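Local coordinates for N-alpha-acetyltransferase 30 (Saccharomyces cerevisiae, PDB 6YGB), which catalyses, as the catalytic subunit of the NatC complex, transfer of an acetyl group from acetyl-CoA to the N-terminal methionine of proteins such as the L-A virus GAG protein, at residues A[21-26]-A[83-88]; A[133-138]-A[154-159]. All coordinates share one frame; numbering follows the deposited sequence.

Overall arrangement
Both interactions lie on the mixed beta sheet of one GNAT acetyltransferase domain. They sit on opposite sides of the chain's centre, with their own centres about 24 Å apart. Their nearest atoms are about 8 Å apart, and the two do not touch. Interaction 1 packs the end of helix 13-26 on strand 76-86, whose backbone binds coenzyme A. Interaction 2 pairs strands 136-141 and 151-157 at the far side of the sheet, where the chain of N-alpha-acetyltransferase 35 packs against it. Strand 114-120 lies between strands 76-86 and 151-157 and links the two regions. Interaction 1 therefore belongs to the cofactor site, and interaction 2 to the subunit interface.

Interaction 1: residues A[21-26]-A[83-88]; sequences KLIDAD and MLAVES. With COA (coenzyme A), chain D.
In the GNAT fold, the strand that binds the pantetheine arm of coenzyme A is covered here by the end of helix 13-26. Leu22 and Ile23 of this helix pack on Ala85 of strand 76-86. The short segments cross almost at right angles, 92°, with axes 7.7 Å apart. The small Ala85 lets the helix come close: the CA atoms of Ile23 and Ala85 are 5.5 Å apart. The methyl of Ala85 meets Leu22 through CG and Ile23 through CG1.

Leu22 has CG anti to its backbone N (chi1 177°), and its CD1 reaches the backbone of Glu87, just past the end of the strand, 3.9 Å from Glu87 N. Ile23 leans the other way. Its CD1 touches both CB and SD of Met83, and the Ile23 CD1 to Met83 SD distance is 3.6 Å. These two side chains cross at about a right angle. The Met83 chain bends at chi3, and it also packs on Tyr36 and Phe39 of helix 33-42.

No hydrogen bond joins helix and strand, so the contact rests on apolar packing. Asp26 lies at its margin, with OD2 beside the Ala85 methyl. Its OD1 forms a long, weak ion pair with Arg91.

The side chains of Leu84 and Val86 point away from the helix. Leu84 CG and CD2 touch the CEP methyl of coenzyme A, and Val86 CG2 lies 3.4 Å from O4A of its pyrophosphate. The backbone also binds the cofactor: Val86 N donates a hydrogen bond to coenzyme A O9P at 3.3 Å, with an N-H...O angle of 155°.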
loop_
_atom_site.group_PDB
_atom_site.type_symbol
_atom_site.label_atom_id
_atom_site.label_comp_id
_atom_site.label_asym_id
_atom_site.label_seq_id
_atom_site.Cartn_x
_atom_site.Cartn_y
_atom_site.Cartn_z
ATOM N N LYS A 21 28.434 -10.674 7.416
ATOM C CA LYS A 21 28.183 -12.048 6.997
ATOM C C LYS A 21 26.943 -12.601 7.682
ATOM O O LYS A 21 26.104 -13.245 7.045
ATOM C CB LYS A 21 29.395 -12.924 7.312
ATOM C CG LYS A 21 29.265 -14.360 6.840
ATOM C CD LYS A 21 29.555 -14.463 5.350
ATOM C CE LYS A 21 29.233 -15.844 4.809
ATOM N NZ LYS A 21 29.565 -15.956 3.359
ATOM N N LEU A 22 26.806 -12.343 8.981
ATOM C CA LEU A 22 25.701 -12.901 9.749
ATOM C C LEU A 22 24.360 -12.298 9.338
ATOM O O LEU A 22 23.354 -13.012 9.263
ATOM C CB LEU A 22 25.963 -12.688 11.239
ATOM C CG LEU A 22 24.891 -13.140 12.226
ATOM C CD1 LEU A 22 24.649 -14.633 12.102
ATOM C CD2 LEU A 22 25.305 -12.769 13.643
ATOM N N ILE A 23 24.321 -10.989 9.067
ATOM C CA ILE A 23 23.054 -10.340 8.730
ATOM C C ILE A 23 22.632 -10.673 7.304
ATOM O O ILE A 23 21.441 -10.845 7.020
ATOM C CB ILE A 23 23.159 -8.820 8.944
ATOM C CG1 ILE A 23 23.238 -8.495 10.429
ATOM C CG2 ILE A 23 21.972 -8.091 8.333
ATOM C CD1 ILE A 23 23.486 -7.037 10.709
ATOM N N ASP A 24 23.599 -10.770 6.384
ATOM C CA ASP A 24 23.273 -10.954 4.972
ATOM C C ASP A 24 22.636 -12.309 4.691
ATOM O O ASP A 24 21.905 -12.450 3.703
ATOM C CB ASP A 24 24.526 -10.784 4.112
ATOM C CG ASP A 24 24.880 -9.326 3.874
ATOM O OD1 ASP A 24 23.985 -8.463 3.990
ATOM O OD2 ASP A 24 26.055 -9.046 3.551
ATOM N N ALA A 25 22.894 -13.312 5.530
ATOM C CA ALA A 25 22.395 -14.653 5.240
ATOM C C ALA A 25 20.871 -14.703 5.243
ATOM O O ALA A 25 20.265 -15.399 4.421
ATOM C CB ALA A 25 22.967 -15.650 6.246
ATOM N N ASP A 26 20.239 -13.966 6.151
ATOM C CA ASP A 26 18.793 -14.022 6.329
ATOM C C ASP A 26 18.026 -13.079 5.414
ATOM O O ASP A 26 16.802 -13.217 5.292
ATOM C CB ASP A 26 18.433 -13.709 7.784
ATOM C CG ASP A 26 19.095 -14.657 8.762
ATOM O OD1 ASP A 26 18.999 -15.889 8.559
ATOM O OD2 ASP A 26 19.715 -14.170 9.730
ATOM N N MET A 83 18.586 -3.766 12.034
ATOM C CA MET A 83 19.086 -5.103 11.745
ATOM C C MET A 83 19.102 -5.950 13.009
ATOM O O MET A 83 19.536 -5.488 14.069
ATOM C CB MET A 83 20.491 -5.032 11.134
ATOM C CG MET A 83 20.511 -4.579 9.684
ATOM S SD MET A 83 22.145 -4.089 9.093
ATOM C CE MET A 83 22.075 -2.328 9.365
ATOM N N LEU A 84 18.631 -7.191 12.887
ATOM C CA LEU A 84 18.665 -8.154 13.984
ATOM C C LEU A 84 18.863 -9.538 13.389
ATOM O O LEU A 84 18.063 -9.972 12.554
ATOM C CB LEU A 84 17.379 -8.107 14.808
ATOM C CG LEU A 84 17.253 -9.170 15.903
ATOM C CD1 LEU A 84 18.372 -9.021 16.926
ATOM C CD2 LEU A 84 15.887 -9.094 16.577
ATOM N N ALA A 85 19.917 -10.233 13.813
ATOM C CA ALA A 85 20.184 -11.566 13.292
ATOM C C ALA A 85 20.775 -12.446 14.384
ATOM O O ALA A 85 21.612 -11.999 15.170
ATOM C CB ALA A 85 21.134 -11.516 12.090
ATOM N N VAL A 86 20.337 -13.701 14.418
ATOM C CA VAL A 86 20.891 -14.715 15.308
ATOM C C VAL A 86 21.194 -15.944 14.466
ATOM O O VAL A 86 20.372 -16.345 13.636
ATOM C CB VAL A 86 19.931 -15.061 16.465
ATOM C CG1 VAL A 86 20.344 -16.360 17.144
ATOM C CG2 VAL A 86 19.899 -13.932 17.480
ATOM N N GLU A 87 22.375 -16.526 14.666
ATOM C CA GLU A 87 22.795 -17.672 13.871
ATOM C C GLU A 87 21.811 -18.823 14.035
ATOM O O GLU A 87 21.207 -19.010 15.095
ATOM C CB GLU A 87 24.203 -18.111 14.272
ATOM C CG GLU A 87 24.848 -19.091 13.307
ATOM C CD GLU A 87 26.315 -18.788 13.057
ATOM O OE1 GLU A 87 26.785 -17.713 13.488
ATOM O OE2 GLU A 87 26.998 -19.624 12.429
ATOM N N SER A 88 21.657 -19.604 12.962
ATOM C CA SER A 88 20.624 -20.635 12.920
ATOM C C SER A 88 20.822 -21.679 14.013
ATOM O O SER A 88 19.848 -22.207 14.561
ATOM C CB SER A 88 20.615 -21.301 11.545
ATOM O OG SER A 88 21.877 -21.873 11.253
HETATM N N1A COA D . 7.670 -18.310 17.082
HETATM C C2A COA D . 7.020 -17.361 17.802
HETATM N N3A COA D . 7.725 -16.519 18.620
HETATM C C4A COA D . 9.056 -16.629 18.720
HETATM C C5A COA D . 9.701 -17.567 18.010
HETATM C C6A COA D . 8.982 -18.416 17.180
HETATM N N6A COA D . 9.155 -19.549 16.235
HETATM N N7A COA D . 11.020 -17.480 18.272
HETATM C C8A COA D . 11.208 -16.484 19.147
HETATM N N9A COA D . 10.003 -15.975 19.414
HETATM C C1B COA D . 9.498 -15.013 20.161
HETATM C C2B COA D . 8.823 -15.581 21.413
HETATM O O2B COA D . 8.004 -14.534 22.031
HETATM C C3B COA D . 9.865 -15.859 22.194
HETATM O O3B COA D . 9.436 -16.086 23.556
HETATM P P3B COA D . 8.793 -17.532 23.970
HETATM O O7A COA D . 9.882 -18.427 24.531
HETATM O O8A COA D . 7.728 -17.322 25.020
HETATM O O9A COA D . 8.173 -18.217 22.777
HETATM C C4B COA D . 10.790 -14.516 22.037
HETATM O O4B COA D . 10.677 -14.153 20.777
HETATM C C5B COA D . 12.248 -14.782 22.378
HETATM O O5B COA D . 12.890 -15.422 21.252
HETATM P P1A COA D . 14.591 -15.496 21.140
HETATM O O1A COA D . 15.057 -16.883 21.569
HETATM O O2A COA D . 15.202 -14.447 22.018
HETATM O O3A COA D . 15.054 -15.212 19.574
HETATM P P2A COA D . 16.198 -16.047 18.707
HETATM O O4A COA D . 17.596 -15.725 19.206
HETATM O O5A COA D . 15.950 -17.529 18.830
HETATM O O6A COA D . 16.020 -15.570 17.121
HETATM C CBP COA D . 14.924 -14.046 15.504
HETATM C CCP COA D . 14.830 -14.903 16.818
HETATM C CDP COA D . 13.485 -13.475 15.182
HETATM C CEP COA D . 15.904 -12.849 15.706
HETATM C CAP COA D . 15.422 -14.937 14.336
HETATM O OAP COA D . 14.362 -15.571 13.751
HETATM C C9P COA D . 16.147 -14.086 13.294
HETATM O O9P COA D . 17.329 -14.188 13.172
HETATM N N8P COA D . 15.405 -13.154 12.451
HETATM C C7P COA D . 16.117 -12.343 11.455
HETATM C C6P COA D . 15.123 -11.522 10.608
HETATM C C5P COA D . 14.161 -10.772 11.497
HETATM O O5P COA D . 13.201 -11.322 11.901
HETATM N N4P COA D . 14.407 -9.358 11.853
HETATM C C3P COA D . 13.440 -8.624 12.738
HETATM C C2P COA D . 13.046 -7.253 12.120
HETATM S S1P COA D . 14.006 -5.879 12.874
#

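Interaction 2: residues A[133-138]-A[154-159]; sequences MGFIRM and LILPLT
Ile136 and Ile155 form a hydrogen-bonded antiparallel pair. Ile136 N donates to Ile155 O at 3.3 Å, and Ile155 N donates to Ile136 O at 3.2 Å. Ile136 O also receives a CA-H...O contact from Leu154. The next pair, Arg137 with Leu154, is non-hydrogen-bonded.

Ring packing comes next. Leu156 CB sits over the centre of one face of the Phe135 ring, 3.4 Å from the centroid and 8° off the ring normal. This is a CH-pi contact. The ring has Ile155 N at its edge, in plane, and its CD1 touches Leu154 CB. Phe135 also meets Tyr130 edge-to-face.

Aliphatic contacts make up the rest. Arg137 and Leu154 lie side by side and point the same way, with Arg137 CG 3.6 Å from Leu154 CD2. The Arg137 chain runs extended from CG to NE and reaches Glu131, with which NE forms a salt bridge. On the sheet face of Ile136 and Ile155, the Ile155 side chain meets Met138. The two side chains cross at about a right angle, with Met138 CG 3.5 Å from Ile155 CD1. Leu587 of the N-alpha-acetyltransferase 35 chain packs on both of these residues.

Gly134, the first residue after helix 124-131 to leave helical angles, has positive phi (119°) and completes a Schellman motif. Leu156 holds CG anti to its backbone N (chi1 169°). With CB over the Phe135 ring, this turns CD1 to Gly134, 3.6 Å from Gly134 C. The same methyl also approaches Met133 O.

Together these contacts join the two strands of the beta hairpin 136-141/151-157, entered from a capped helix, in the C-terminal part of the GNAT fold.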
loop_
_atom_site.group_PDB
_atom_site.type_symbol
_atom_site.label_atom_id
_atom_site.label_comp_id
_atom_site.label_asym_id
_atom_site.label_seq_id
_atom_site.Cartn_x
_atom_site.Cartn_y
_atom_site.Cartn_z
ATOM N N MET A 133 7.386 -7.081 24.537
ATOM C CA MET A 133 8.170 -6.056 25.212
ATOM C C MET A 133 7.402 -4.753 25.381
ATOM O O MET A 133 7.878 -3.851 26.073
ATOM C CB MET A 133 9.468 -5.796 24.445
ATOM C CG MET A 133 10.490 -6.908 24.556
ATOM S SD MET A 133 12.096 -6.384 23.931
ATOM C CE MET A 133 13.067 -7.870 24.177
ATOM N N GLY A 134 6.231 -4.635 24.764
ATOM C CA GLY A 134 5.413 -3.443 24.843
ATOM C C GLY A 134 5.162 -2.772 23.515
ATOM O O GLY A 134 4.350 -1.838 23.458
ATOM N N PHE A 135 5.843 -3.203 22.453
ATOM C CA PHE A 135 5.606 -2.647 21.128
ATOM C C PHE A 135 4.159 -2.885 20.707
ATOM O O PHE A 135 3.555 -3.910 21.030
ATOM C CB PHE A 135 6.545 -3.289 20.102
ATOM C CG PHE A 135 7.949 -2.730 20.094
ATOM C CD1 PHE A 135 8.283 -1.677 19.256
ATOM C CD2 PHE A 135 8.943 -3.285 20.883
ATOM C CE1 PHE A 135 9.577 -1.172 19.220
ATOM C CE2 PHE A 135 10.241 -2.785 20.855
ATOM C CZ PHE A 135 10.559 -1.728 20.021
ATOM N N ILE A 136 3.595 -1.916 19.988
ATOM C CA ILE A 136 2.286 -2.073 19.373
ATOM C C ILE A 136 2.390 -1.636 17.921
ATOM O O ILE A 136 3.296 -0.899 17.530
ATOM C CB ILE A 136 1.170 -1.285 20.098
ATOM C CG1 ILE A 136 1.515 0.202 20.167
ATOM C CG2 ILE A 136 0.901 -1.874 21.476
ATOM C CD1 ILE A 136 0.452 1.038 20.834
ATOM N N ARG A 137 1.446 -2.108 17.120
ATOM C CA ARG A 137 1.434 -1.830 15.693
ATOM C C ARG A 137 0.787 -0.472 15.443
ATOM O O ARG A 137 -0.369 -0.251 15.814
ATOM C CB ARG A 137 0.685 -2.940 14.959
ATOM C CG ARG A 137 1.094 -4.322 15.430
ATOM C CD ARG A 137 0.304 -5.432 14.762
ATOM N NE ARG A 137 0.627 -6.725 15.356
ATOM C CZ ARG A 137 -0.054 -7.843 15.134
ATOM N NH1 ARG A 137 -1.103 -7.833 14.324
ATOM N NH2 ARG A 137 0.314 -8.969 15.723
ATOM N N MET A 138 1.530 0.440 14.821
ATOM C CA MET A 138 1.014 1.771 14.535
ATOM C C MET A 138 0.661 1.975 13.072
ATOM O O MET A 138 0.068 3.002 12.735
ATOM C CB MET A 138 2.025 2.840 14.967
ATOM C CG MET A 138 2.252 2.892 16.459
ATOM S SD MET A 138 0.705 3.010 17.375
ATOM C CE MET A 138 0.100 4.602 16.821
ATOM N N LEU A 154 6.162 -0.907 14.122
ATOM C CA LEU A 154 6.053 -1.112 15.560
ATOM C C LEU A 154 6.748 0.025 16.295
ATOM O O LEU A 154 7.879 0.392 15.949
ATOM C CB LEU A 154 6.668 -2.455 15.966
ATOM C CG LEU A 154 6.124 -3.696 15.256
ATOM C CD1 LEU A 154 6.786 -4.981 15.759
ATOM C CD2 LEU A 154 4.624 -3.768 15.423
ATOM N N ILE A 155 6.083 0.570 17.314
ATOM C CA ILE A 155 6.634 1.654 18.115
ATOM C C ILE A 155 6.479 1.314 19.590
ATOM O O ILE A 155 5.429 0.827 20.017
ATOM C CB ILE A 155 5.971 3.003 17.778
ATOM C CG1 ILE A 155 6.475 3.487 16.422
ATOM C CG2 ILE A 155 6.290 4.055 18.837
ATOM C CD1 ILE A 155 5.440 4.199 15.612
ATOM N N LEU A 156 7.533 1.546 20.353
ATOM C CA LEU A 156 7.524 1.348 21.800
ATOM C C LEU A 156 7.792 2.688 22.461
ATOM O O LEU A 156 8.916 3.215 22.355
ATOM C CB LEU A 156 8.579 0.328 22.227
ATOM C CG LEU A 156 8.871 0.218 23.724
ATOM C CD1 LEU A 156 7.787 -0.568 24.458
ATOM C CD2 LEU A 156 10.252 -0.386 23.972
ATOM N N PRO A 157 6.819 3.285 23.148
ATOM C CA PRO A 157 7.051 4.602 23.752
ATOM C C PRO A 157 7.834 4.473 25.052
ATOM O O PRO A 157 7.497 3.667 25.921
ATOM C CB PRO A 157 5.634 5.128 23.999
ATOM C CG PRO A 157 4.838 3.900 24.220
ATOM C CD PRO A 157 5.439 2.813 23.363
ATOM N N LEU A 158 8.895 5.266 25.171
ATOM C CA LEU A 158 9.694 5.311 26.387
ATOM C C LEU A 158 9.380 6.526 27.246
ATOM O O LEU A 158 9.529 6.466 28.471
ATOM C CB LEU A 158 11.187 5.293 26.036
ATOM C CG LEU A 158 11.633 4.142 25.120
ATOM C CD1 LEU A 158 13.093 4.284 24.732
ATOM C CD2 LEU A 158 11.379 2.784 25.771
ATOM N N THR A 159 8.934 7.616 26.631
ATOM C CA THR A 159 8.478 8.791 27.362
ATOM C C THR A 159 7.135 9.237 26.818
ATOM O O THR A 159 6.782 8.925 25.682
ATOM C CB THR A 159 9.454 9.983 27.258
ATOM O OG1 THR A 159 9.329 10.601 25.971
ATOM C CG2 THR A 159 10.891 9.545 27.471
ATOM O OXT THR A 159 6.385 9.939 27.489
#